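Local coordinates for putative dehydrogenase (Amycolatopsis orientalis, PDB 5FWN), which probably reduces imines to amines with NADPH as the hydride donor, at residues A221-I226 and S281-I286. Residues are numbered along the deposited sequence; the frame is centred on the assembly and turned at random.
Sequences AEAPTI and SYYSVI
The carboxylate of E222, in the last turn of helix 199-222, meets the backbone at the start of the 3-10 segment that begins at Y283. Its OE1 accepts a hydrogen bond from Y283 N (2.9 Å), a bent one, with 139° at the hydrogen, and the donor stands above the carboxylate plane. A water receives Y282 N at 2.9 Å and donates to E222 OE2 at 2.6 Å, so two successive amides are gripped by one carboxylate, one directly and one through solvent. The side chain of E222 is bent at chi2, which brings CD to 3.6 Å from Y282 CB.

Next to this bond, P224 lies over one face of the Y283 ring. A chi1 of -161° sets CG of Y283 anti to N, beside the carbonyl carbon, and the ring against P224. P224 CD sits 3.6 Å from the ring centroid and 9° off the normal, a CH-pi contact, while A223 CA approaches Y283 CE1 obliquely at 3.8 Å.

Further bonds shape each partner. A223 is where the chain leaves helical geometry, and a type I turn from A223 to I226 places the proline. S284 OG donates to S281 O at 2.7 Å, tying the opposite segment into its turn. A235 N gives E222 OE2 a second donor; the hydroxyl of Y282 reaches N183 of the second subunit, and Y283 packs on L186 there. The arrangement joins a helix C-terminus to a 3-10 segment close to the chain's C-terminus within the helical, reductive-aminase-like C-terminal domain, at the dimer interface and at a calcium site that includes A221, A223 and I226.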
loop_
_atom_site.group_PDB
_atom_site.type_symbol
_atom_site.label_atom_id
_atom_site.label_comp_id
_atom_site.label_asym_id
_atom_site.label_seq_id
_atom_site.Cartn_x
_atom_site.Cartn_y
_atom_site.Cartn_z
ATOM N N ALA A 221 -10.158 9.114 0.269
ATOM C CA ALA A 221 -10.446 10.456 0.716
ATOM C C ALA A 221 -9.759 11.499 -0.176
ATOM O O ALA A 221 -10.330 12.524 -0.464
ATOM C CB ALA A 221 -10.024 10.649 2.161
ATOM N N GLU A 222 -8.521 11.264 -0.595
ATOM C CA GLU A 222 -7.867 12.186 -1.489
ATOM C C GLU A 222 -8.429 12.116 -2.912
ATOM O O GLU A 222 -8.336 13.094 -3.619
ATOM C CB GLU A 222 -6.361 11.925 -1.512
ATOM C CG GLU A 222 -5.665 12.404 -0.239
ATOM C CD GLU A 222 -5.575 13.921 -0.182
ATOM O OE1 GLU A 222 -5.456 14.570 -1.281
ATOM O OE2 GLU A 222 -5.651 14.470 0.959
ATOM N N ALA A 223 -8.952 10.961 -3.333
ATOM C CA ALA A 223 -9.361 10.744 -4.719
ATOM C C ALA A 223 -10.563 11.674 -4.933
ATOM O O ALA A 223 -11.563 11.503 -4.274
ATOM C CB ALA A 223 -9.745 9.304 -4.964
ATOM N N PRO A 224 -10.433 12.693 -5.808
ATOM C CA PRO A 224 -11.567 13.648 -5.888
ATOM C C PRO A 224 -12.871 13.040 -6.446
ATOM O O PRO A 224 -13.922 13.664 -6.342
ATOM C CB PRO A 224 -11.035 14.788 -6.788
ATOM C CG PRO A 224 -9.761 14.302 -7.401
ATOM C CD PRO A 224 -9.277 13.108 -6.637
ATOM N N THR A 225 -12.793 11.854 -7.048
ATOM C CA THR A 225 -13.986 11.224 -7.603
ATOM C C THR A 225 -14.667 10.233 -6.664
ATOM O O THR A 225 -15.639 9.643 -7.072
ATOM C CB THR A 225 -13.675 10.555 -8.970
ATOM O OG1 THR A 225 -12.551 9.675 -8.851
ATOM C CG2 THR A 225 -13.357 11.598 -10.004
ATOM N N ILE A 226 -14.150 10.010 -5.450
ATOM C CA ILE A 226 -14.702 9.005 -4.523
ATOM C C ILE A 226 -15.108 9.704 -3.260
ATOM O O ILE A 226 -14.370 10.540 -2.776
ATOM C CB ILE A 226 -13.645 8.006 -4.067
ATOM C CG1 ILE A 226 -13.146 7.125 -5.225
ATOM C CG2 ILE A 226 -14.134 7.149 -2.894
ATOM C CD1 ILE A 226 -14.112 6.040 -5.620
ATOM N N SER A 281 -3.931 20.210 -2.134
ATOM C CA SER A 281 -4.224 18.872 -1.641
ATOM C C SER A 281 -3.058 17.904 -1.928
ATOM O O SER A 281 -2.245 18.137 -2.805
ATOM C CB SER A 281 -5.481 18.374 -2.316
ATOM O OG SER A 281 -5.211 18.127 -3.671
ATOM N N TYR A 282 -2.972 16.841 -1.165
ATOM C CA TYR A 282 -1.961 15.805 -1.395
ATOM C C TYR A 282 -2.120 15.259 -2.833
ATOM O O TYR A 282 -1.140 15.095 -3.563
ATOM C CB TYR A 282 -2.040 14.673 -0.341
ATOM C CG TYR A 282 -0.762 13.800 -0.387
ATOM C CD1 TYR A 282 -0.535 12.892 -1.411
ATOM C CD2 TYR A 282 0.232 13.937 0.577
ATOM C CE1 TYR A 282 0.642 12.149 -1.470
ATOM C CE2 TYR A 282 1.392 13.221 0.528
ATOM C CZ TYR A 282 1.606 12.312 -0.480
ATOM O OH TYR A 282 2.816 11.606 -0.491
ATOM N N TYR A 283 -3.358 15.052 -3.260
ATOM C CA TYR A 283 -3.642 14.401 -4.520
ATOM C C TYR A 283 -3.010 15.148 -5.661
ATOM O O TYR A 283 -2.566 14.516 -6.625
ATOM C CB TYR A 283 -5.164 14.256 -4.742
ATOM C CG TYR A 283 -5.490 13.222 -5.748
ATOM C CD1 TYR A 283 -5.616 11.890 -5.375
ATOM C CD2 TYR A 283 -5.634 13.561 -7.110
ATOM C CE1 TYR A 283 -5.885 10.916 -6.319
ATOM C CE2 TYR A 283 -5.912 12.595 -8.047
ATOM C CZ TYR A 283 -6.038 11.276 -7.631
ATOM O OH TYR A 283 -6.278 10.303 -8.537
ATOM N N SER A 284 -2.914 16.489 -5.549
ATOM C CA SER A 284 -2.291 17.341 -6.592
ATOM C C SER A 284 -0.821 16.986 -6.933
ATOM O O SER A 284 -0.366 17.298 -8.024
ATOM C CB SER A 284 -2.402 18.869 -6.227
ATOM O OG SER A 284 -1.483 19.193 -5.163
ATOM N N VAL A 285 -0.101 16.276 -6.063
ATOM C CA VAL A 285 1.193 15.686 -6.440
ATOM C C VAL A 285 1.098 14.985 -7.816
ATOM O O VAL A 285 2.060 14.996 -8.592
ATOM C CB VAL A 285 1.659 14.655 -5.385
ATOM C CG1 VAL A 285 2.740 13.749 -5.920
ATOM C CG2 VAL A 285 2.151 15.355 -4.136
ATOM N N ILE A 286 -0.041 14.386 -8.119
ATOM C CA ILE A 286 -0.209 13.645 -9.382
ATOM C C ILE A 286 0.056 14.523 -10.617
ATOM O O ILE A 286 0.518 14.034 -11.684
ATOM C CB ILE A 286 -1.604 13.009 -9.460
ATOM C CG1 ILE A 286 -1.621 11.869 -10.510
ATOM C CG2 ILE A 286 -2.692 14.081 -9.759
ATOM C CD1 ILE A 286 -2.962 11.152 -10.605
HETATM O O HOH W 1 -4.740 16.888 1.145
#